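PDB 1XG2: pectinesterase 1 from Solanum lycopersicum, which catalyses removal of methyl esters from pectin in the plant cell wall, releasing methanol, and may prepare fruit walls for softening during ripening. Local coordinates for residues S206-E209 with P210-K213; S302-S306 with T307-Y311; T195-F199 with C200-A204. One frame throughout, in Å; residues are numbered along the deposited sequence.

Contact 1: residues S206-E209 with P210-K213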
loop_
_atom_site.group_PDB
_atom_site.type_symbol
_atom_site.label_atom_id
_atom_site.label_comp_id
_atom_site.label_asym_id
_atom_site.label_seq_id
_atom_site.Cartn_x
_atom_site.Cartn_y
_atom_site.Cartn_z
ATOM N N SER A 206 -20.752 -5.595 -15.925
ATOM C CA SER A 206 -21.803 -5.635 -16.935
ATOM C C SER A 206 -21.931 -4.299 -17.678
ATOM O O SER A 206 -22.281 -4.300 -18.852
ATOM C CB SER A 206 -23.146 -6.022 -16.314
ATOM O OG SER A 206 -23.626 -4.999 -15.471
ATOM N N ASP A 207 -21.623 -3.174 -17.029
ATOM C CA ASP A 207 -21.690 -1.887 -17.728
ATOM C C ASP A 207 -20.476 -1.561 -18.624
ATOM O O ASP A 207 -20.560 -0.689 -19.498
ATOM C CB ASP A 207 -22.092 -0.725 -16.790
ATOM C CG ASP A 207 -21.009 -0.305 -15.796
ATOM O OD1 ASP A 207 -19.915 -0.920 -15.725
ATOM O OD2 ASP A 207 -21.212 0.662 -15.023
ATOM N N LEU A 208 -19.362 -2.256 -18.420
ATOM C CA LEU A 208 -18.174 -2.094 -19.267
ATOM C C LEU A 208 -18.178 -3.038 -20.469
ATOM O O LEU A 208 -17.715 -2.675 -21.549
ATOM C CB LEU A 208 -16.894 -2.327 -18.449
ATOM C CG LEU A 208 -15.545 -2.242 -19.185
ATOM C CD1 LEU A 208 -15.320 -0.905 -19.868
ATOM C CD2 LEU A 208 -14.427 -2.505 -18.209
ATOM N N GLU A 209 -18.688 -4.250 -20.276
ATOM C CA GLU A 209 -18.663 -5.293 -21.316
ATOM C C GLU A 209 -19.181 -4.849 -22.707
ATOM O O GLU A 209 -18.573 -5.181 -23.710
ATOM C CB GLU A 209 -19.429 -6.547 -20.849
ATOM C CG GLU A 209 -18.618 -7.837 -20.915
ATOM C CD GLU A 209 -19.279 -8.983 -20.150
ATOM O OE1 GLU A 209 -18.547 -9.838 -19.583
ATOM O OE2 GLU A 209 -20.536 -9.025 -20.101
ATOM N N PRO A 210 -20.282 -4.116 -22.793
ATOM C CA PRO A 210 -20.768 -3.665 -24.111
ATOM C C PRO A 210 -19.897 -2.594 -24.783
ATOM O O PRO A 210 -20.027 -2.395 -25.989
ATOM C CB PRO A 210 -22.154 -3.077 -23.810
ATOM C CG PRO A 210 -22.458 -3.391 -22.373
ATOM C CD PRO A 210 -21.158 -3.671 -21.697
ATOM N N VAL A 211 -19.050 -1.909 -24.015
ATOM C CA VAL A 211 -18.307 -0.752 -24.510
ATOM C C VAL A 211 -16.790 -0.893 -24.336
ATOM O O VAL A 211 -16.085 0.095 -24.160
ATOM C CB VAL A 211 -18.792 0.547 -23.821
ATOM C CG1 VAL A 211 -20.187 0.908 -24.300
ATOM C CG2 VAL A 211 -18.771 0.412 -22.285
ATOM N N LEU A 212 -16.303 -2.125 -24.419
ATOM C CA LEU A 212 -14.870 -2.424 -24.303
ATOM C C LEU A 212 -14.003 -1.630 -25.265
ATOM O O LEU A 212 -12.908 -1.195 -24.909
ATOM C CB LEU A 212 -14.619 -3.919 -24.550
ATOM C CG LEU A 212 -15.171 -4.861 -23.495
ATOM C CD1 LEU A 212 -14.841 -6.308 -23.852
ATOM C CD2 LEU A 212 -14.631 -4.492 -22.109
ATOM N N LYS A 213 -14.500 -1.443 -26.485
ATOM C CA LYS A 213 -13.737 -0.762 -27.521
ATOM C C LYS A 213 -13.654 0.749 -27.284
ATOM O O LYS A 213 -12.736 1.407 -27.782
ATOM C CB LYS A 213 -14.325 -1.073 -28.909
ATOM C CG LYS A 213 -14.323 -2.562 -29.290
ATOM C CD LYS A 213 -12.901 -3.164 -29.387
ATOM C CE LYS A 213 -12.793 -4.237 -30.494
ATOM N NZ LYS A 213 -12.433 -5.579 -29.943
HETATM O O HOH W 1 -17.729 -4.513 -26.408
#
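Leu208 and Val211 close a beta turn with Glu209 and Pro210 at its corners: Val211 N donates to Leu208 O over 2.9 Å, the N-H...O angle being 150°. The tight part of the contact gathers round that carbonyl. Methyl CG2 of Val211 lies 3.3 Å from Leu208 O and also meets Asp207 O, set there by a first torsion that wedges it between its own backbone N and carbonyl carbon. On the following residue, Leu212 CD2 comes to 3.8 Å from Leu208 CG, the two leucine side chains crossing at about a right angle. Beside it, Leu212 CG packs 3.4 Å from Glu209 O. Residues 206-209 have helical backbone angles but lack the regular helical bonds. Pro210 CD sits 3.1 Å from Ser206 O, a carbon contact, since the proline nitrogen carries no hydrogen. The loose side is that of Glu209 and Pro210, both exposed. There a water donates to Glu209 O at 2.9 Å and accepts only a weak bond from Leu212 N. Asp207 OD1 is hydrogen-bonded to Ser205 OG and to Lys172 N, which ties the start of the turn to its surroundings. The whole turn belongs to the surface loop between strand 201-204 and strand 217-220; buried Leu208 packs on Phe215 and Leu239, Leu212 shares Leu239, and Asp207 rests on Arg171 in the loop after strand 167-170.

Contact 2: residues S302-S306 with T307-Y311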
loop_
_atom_site.group_PDB
_atom_site.type_symbol
_atom_site.label_atom_id
_atom_site.label_comp_id
_atom_site.label_asym_id
_atom_site.label_seq_id
_atom_site.Cartn_x
_atom_site.Cartn_y
_atom_site.Cartn_z
ATOM N N SER A 302 4.469 -17.145 8.277
ATOM C CA SER A 302 4.859 -16.686 9.616
ATOM C C SER A 302 3.761 -15.928 10.332
ATOM O O SER A 302 3.828 -15.735 11.549
ATOM C CB SER A 302 6.145 -15.840 9.547
ATOM O OG SER A 302 5.969 -14.624 8.823
ATOM N N TRP A 303 2.759 -15.470 9.587
ATOM C CA TRP A 303 1.616 -14.808 10.178
ATOM C C TRP A 303 0.247 -15.211 9.607
ATOM O O TRP A 303 -0.754 -14.959 10.241
ATOM C CB TRP A 303 1.776 -13.284 10.098
ATOM C CG TRP A 303 2.015 -12.747 8.722
ATOM C CD1 TRP A 303 3.208 -12.675 8.080
ATOM C CD2 TRP A 303 1.042 -12.197 7.823
ATOM N NE1 TRP A 303 3.048 -12.119 6.837
ATOM C CE2 TRP A 303 1.727 -11.806 6.654
ATOM C CE3 TRP A 303 -0.341 -11.982 7.890
ATOM C CZ2 TRP A 303 1.078 -11.223 5.557
ATOM C CZ3 TRP A 303 -0.987 -11.396 6.801
ATOM C CH2 TRP A 303 -0.279 -11.028 5.653
ATOM N N LEU A 304 0.169 -15.810 8.431
ATOM C CA LEU A 304 -1.152 -16.114 7.878
ATOM C C LEU A 304 -1.802 -17.275 8.595
ATOM O O LEU A 304 -3.019 -17.274 8.794
ATOM C CB LEU A 304 -1.090 -16.422 6.399
ATOM C CG LEU A 304 -1.130 -15.190 5.509
ATOM C CD1 LEU A 304 -0.913 -15.608 4.056
ATOM C CD2 LEU A 304 -2.429 -14.401 5.686
ATOM N N ARG A 305 -0.997 -18.260 9.009
ATOM C CA ARG A 305 -1.577 -19.478 9.573
ATOM C C ARG A 305 -2.429 -19.194 10.810
ATOM O O ARG A 305 -3.446 -19.861 11.008
ATOM C CB ARG A 305 -0.527 -20.593 9.808
ATOM C CG ARG A 305 0.563 -20.194 10.841
ATOM C CD ARG A 305 1.489 -21.329 11.323
ATOM N NE ARG A 305 2.693 -21.501 10.496
ATOM C CZ ARG A 305 3.827 -20.805 10.607
ATOM N NH1 ARG A 305 3.974 -19.849 11.521
ATOM N NH2 ARG A 305 4.839 -21.080 9.788
ATOM N N SER A 306 -2.080 -18.186 11.614
ATOM C CA SER A 306 -2.870 -17.916 12.819
ATOM C C SER A 306 -4.159 -17.149 12.574
ATOM O O SER A 306 -4.945 -16.977 13.495
ATOM C CB SER A 306 -2.039 -17.205 13.894
ATOM O OG SER A 306 -0.836 -17.926 14.115
ATOM N N THR A 307 -4.378 -16.682 11.347
ATOM C CA THR A 307 -5.622 -15.980 10.997
ATOM C C THR A 307 -6.790 -16.903 10.697
ATOM O O THR A 307 -7.938 -16.483 10.802
ATOM C CB THR A 307 -5.430 -15.062 9.765
ATOM O OG1 THR A 307 -5.212 -15.865 8.590
ATOM C CG2 THR A 307 -4.177 -14.178 9.889
ATOM N N GLY A 308 -6.506 -18.135 10.278
ATOM C CA GLY A 308 -7.536 -19.054 9.833
ATOM C C GLY A 308 -7.888 -18.973 8.346
ATOM O O GLY A 308 -8.524 -19.893 7.821
ATOM N N VAL A 309 -7.487 -17.893 7.663
ATOM C CA VAL A 309 -7.788 -17.717 6.234
ATOM C C VAL A 309 -7.100 -18.764 5.355
ATOM O O VAL A 309 -6.001 -19.235 5.671
ATOM C CB VAL A 309 -7.391 -16.277 5.726
ATOM C CG1 VAL A 309 -5.881 -16.160 5.520
ATOM C CG2 VAL A 309 -8.116 -15.931 4.439
ATOM N N ALA A 310 -7.742 -19.142 4.251
ATOM C CA ALA A 310 -7.080 -19.992 3.268
ATOM C C ALA A 310 -6.028 -19.212 2.494
ATOM O O ALA A 310 -6.241 -18.040 2.141
ATOM C CB ALA A 310 -8.090 -20.580 2.294
ATOM N N TYR A 311 -4.894 -19.861 2.243
ATOM C CA TYR A 311 -3.895 -19.326 1.321
ATOM C C TYR A 311 -3.106 -20.433 0.666
ATOM O O TYR A 311 -2.926 -21.511 1.240
ATOM C CB TYR A 311 -2.929 -18.340 2.023
ATOM C CG TYR A 311 -2.058 -18.962 3.101
ATOM C CD1 TYR A 311 -2.565 -19.246 4.368
ATOM C CD2 TYR A 311 -0.728 -19.274 2.851
ATOM C CE1 TYR A 311 -1.765 -19.813 5.362
ATOM C CE2 TYR A 311 0.069 -19.846 3.829
ATOM C CZ TYR A 311 -0.443 -20.115 5.074
ATOM O OH TYR A 311 0.375 -20.685 6.036
#
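An ST turn at Thr307 lies just beyond the short helix 301-304, at the start of the C-terminal tail. Its hydroxyl works in two directions: OG1 donates to Leu304 O over 2.6 Å and accepts from Val309 N at 3.2 Å. The first torsion of Thr307 (chi1 68°) makes this possible, tucking OG1 between the backbone N and the carbonyl carbon, from where it can face back to the helix and forward to the tail. Leu304 O is thus gripped twice, by OG1 in the carbonyl plane on a lone pair and by Thr307 N, 3.0 Å away and above that plane. Methyl CG2 of Thr307 leans on Trp303 O at 3.5 Å. A valine here, with no hydroxyl, would probably leave Leu304 O with one donor fewer and Val309 N without this acceptor. Gly308 follows with a positive phi of 88°, where a CB would collide with the carbonyl oxygen of the residue before. The tail then curls back to bring Tyr311 and Leu304 into a CH-pi contact: Leu304 CB stands over one face of the Tyr311 ring, 3.9 Å from its centroid, and Leu304 CD1 comes to 3.7 Å from Tyr311 CG. The leucine also places its CG over the rim of the Trp303 indole, whose NE1 is bonded to Ile298 O. Helix and tail together lie against the parallel beta-helix, Leu304 touching Val121 of strand 120-123 and, with Tyr311, Phe142 of strand 140-144 and Val294 of helix 294-297.

Contact 3: residues T195-F199 with C200-A204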
loop_
_atom_site.group_PDB
_atom_site.type_symbol
_atom_site.label_atom_id
_atom_site.label_comp_id
_atom_site.label_asym_id
_atom_site.label_seq_id
_atom_site.Cartn_x
_atom_site.Cartn_y
_atom_site.Cartn_z
ATOM N N THR A 195 3.148 -5.491 -6.163
ATOM C CA THR A 195 1.814 -6.063 -6.211
ATOM C C THR A 195 1.841 -7.361 -6.997
ATOM O O THR A 195 2.286 -7.411 -8.127
ATOM C CB THR A 195 0.860 -5.076 -6.867
ATOM O OG1 THR A 195 0.624 -3.976 -5.980
ATOM C CG2 THR A 195 -0.510 -5.700 -7.113
ATOM N N SER A 196 1.306 -8.405 -6.394
ATOM C CA SER A 196 1.238 -9.711 -7.024
ATOM C C SER A 196 -0.227 -10.128 -7.070
ATOM O O SER A 196 -0.916 -10.090 -6.060
ATOM C CB SER A 196 2.049 -10.715 -6.210
ATOM O OG SER A 196 1.849 -12.036 -6.679
ATOM N N ILE A 197 -0.695 -10.508 -8.254
ATOM C CA ILE A 197 -2.066 -10.929 -8.467
ATOM C C ILE A 197 -2.001 -12.376 -8.960
ATOM O O ILE A 197 -1.415 -12.641 -10.007
ATOM C CB ILE A 197 -2.729 -10.007 -9.511
ATOM C CG1 ILE A 197 -2.944 -8.612 -8.919
ATOM C CG2 ILE A 197 -4.075 -10.576 -10.034
ATOM C CD1 ILE A 197 -3.130 -7.540 -9.988
ATOM N N GLN A 198 -2.605 -13.283 -8.209
ATOM C CA GLN A 198 -2.444 -14.726 -8.412
ATOM C C GLN A 198 -3.763 -15.463 -8.276
ATOM O O GLN A 198 -4.469 -15.276 -7.300
ATOM C CB GLN A 198 -1.471 -15.265 -7.356
ATOM C CG GLN A 198 -0.957 -16.657 -7.624
ATOM C CD GLN A 198 -0.087 -17.187 -6.485
ATOM O OE1 GLN A 198 -0.245 -16.778 -5.327
ATOM N NE2 GLN A 198 0.816 -18.114 -6.813
ATOM N N PHE A 199 -4.079 -16.328 -9.237
ATOM C CA PHE A 199 -5.338 -17.091 -9.229
ATOM C C PHE A 199 -6.563 -16.180 -9.136
ATOM O O PHE A 199 -7.560 -16.532 -8.514
ATOM C CB PHE A 199 -5.399 -18.099 -8.079
ATOM C CG PHE A 199 -4.128 -18.848 -7.843
ATOM C CD1 PHE A 199 -3.638 -18.993 -6.555
ATOM C CD2 PHE A 199 -3.436 -19.438 -8.887
ATOM C CE1 PHE A 199 -2.462 -19.688 -6.318
ATOM C CE2 PHE A 199 -2.255 -20.136 -8.654
ATOM C CZ PHE A 199 -1.776 -20.266 -7.365
ATOM N N CYS A 200 -6.484 -15.028 -9.786
ATOM C CA CYS A 200 -7.551 -14.054 -9.767
ATOM C C CYS A 200 -8.327 -14.089 -11.080
ATOM O O CYS A 200 -7.906 -14.698 -12.068
ATOM C CB CYS A 200 -6.967 -12.657 -9.534
ATOM S SG CYS A 200 -6.434 -12.390 -7.815
ATOM N N ASN A 201 -9.472 -13.424 -11.052
ATOM C CA ASN A 201 -10.315 -13.217 -12.209
ATOM C C ASN A 201 -10.267 -11.744 -12.530
ATOM O O ASN A 201 -10.764 -10.960 -11.745
ATOM C CB ASN A 201 -11.738 -13.577 -11.793
ATOM C CG ASN A 201 -12.466 -14.401 -12.808
ATOM O OD1 ASN A 201 -11.879 -15.253 -13.468
ATOM N ND2 ASN A 201 -13.792 -14.194 -12.895
ATOM N N ILE A 202 -9.672 -11.348 -13.654
ATOM C CA ILE A 202 -9.662 -9.938 -14.053
ATOM C C ILE A 202 -10.632 -9.789 -15.200
ATOM O O ILE A 202 -10.376 -10.257 -16.315
ATOM C CB ILE A 202 -8.260 -9.453 -14.444
ATOM C CG1 ILE A 202 -7.249 -9.868 -13.372
ATOM C CG2 ILE A 202 -8.276 -7.948 -14.624
ATOM C CD1 ILE A 202 -5.825 -9.412 -13.629
ATOM N N ILE A 203 -11.756 -9.151 -14.905
ATOM C CA ILE A 203 -12.916 -9.172 -15.773
ATOM C C ILE A 203 -13.590 -7.807 -15.845
ATOM O O ILE A 203 -13.261 -6.890 -15.083
ATOM C CB ILE A 203 -13.911 -10.224 -15.270
ATOM C CG1 ILE A 203 -14.356 -9.909 -13.825
ATOM C CG2 ILE A 203 -13.277 -11.606 -15.342
ATOM C CD1 ILE A 203 -15.474 -10.808 -13.312
ATOM N N ALA A 204 -14.555 -7.706 -16.757
ATOM C CA ALA A 204 -15.351 -6.505 -16.927
ATOM C C ALA A 204 -16.680 -6.628 -16.169
ATOM O O ALA A 204 -17.283 -7.698 -16.090
ATOM C CB ALA A 204 -15.627 -6.274 -18.405
#
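A buried apolar contact across a sharp bend joins the end of strand 194-198 to the start of strand 201-204, Ile197 packing against Cys200 and Ile202. Methyl CG2 of Ile197 does all the touching from its side, its place opposite the backbone N in the first torsion carrying it to the Cys200 side chain. This methyl lies 3.6 Å from Cys200 CB and 3.7 Å from Cys200 SG. More loosely, Ile197 CG2 meets Ile202 CD1 at 4.2 Å. The bend itself is made by Phe199, whose backbone takes the left-handed helical conformation (phi 56°, psi 36°), and Ile197 and Ile202 meet on the inner side of the bend. This is a corner of the right-handed parallel beta-helix of the pectinesterase domain, where the chain passes from one parallel sheet to another. Inside the coil, Ile197 and Ile202 both reach Val231 of the following turn, while Cys200 rests on Phe163 of the preceding one. Cys200 is known to pair with Cys166 in a disulfide, but that bond is not formed in this structure. Outside the bend, Phe199 lays a ring face over Gln198 CG, which stands 3.5 Å above the ring plane and over its centre. The amide of Gln198 is held at both ends, OE1 by Gln164 NE2 and NE2 by Gly314 O, and Phe199 touches Val312 and Asp317 of the C-terminal tail.

How the contacts relate
Contact 3 is the core member of the set and contact 1 the surface one, with contact 2 partly buried on the outside of the beta-helix. Contacts 3 and 1 follow each other along the chain: strand 201-204 belongs to the former and leads into the loop of the latter, and Ala204 CB packs on Leu212 CD2 at 4.2 Å. Contact 2 lies about 37 Å from contact 1, centre to centre, on the opposite side of the chain's centre. Chemistry follows place: methyl packing at the buried bend, a doubly used hydroxyl where the tail follows the helix, and a backbone turn with a bound water at the surface.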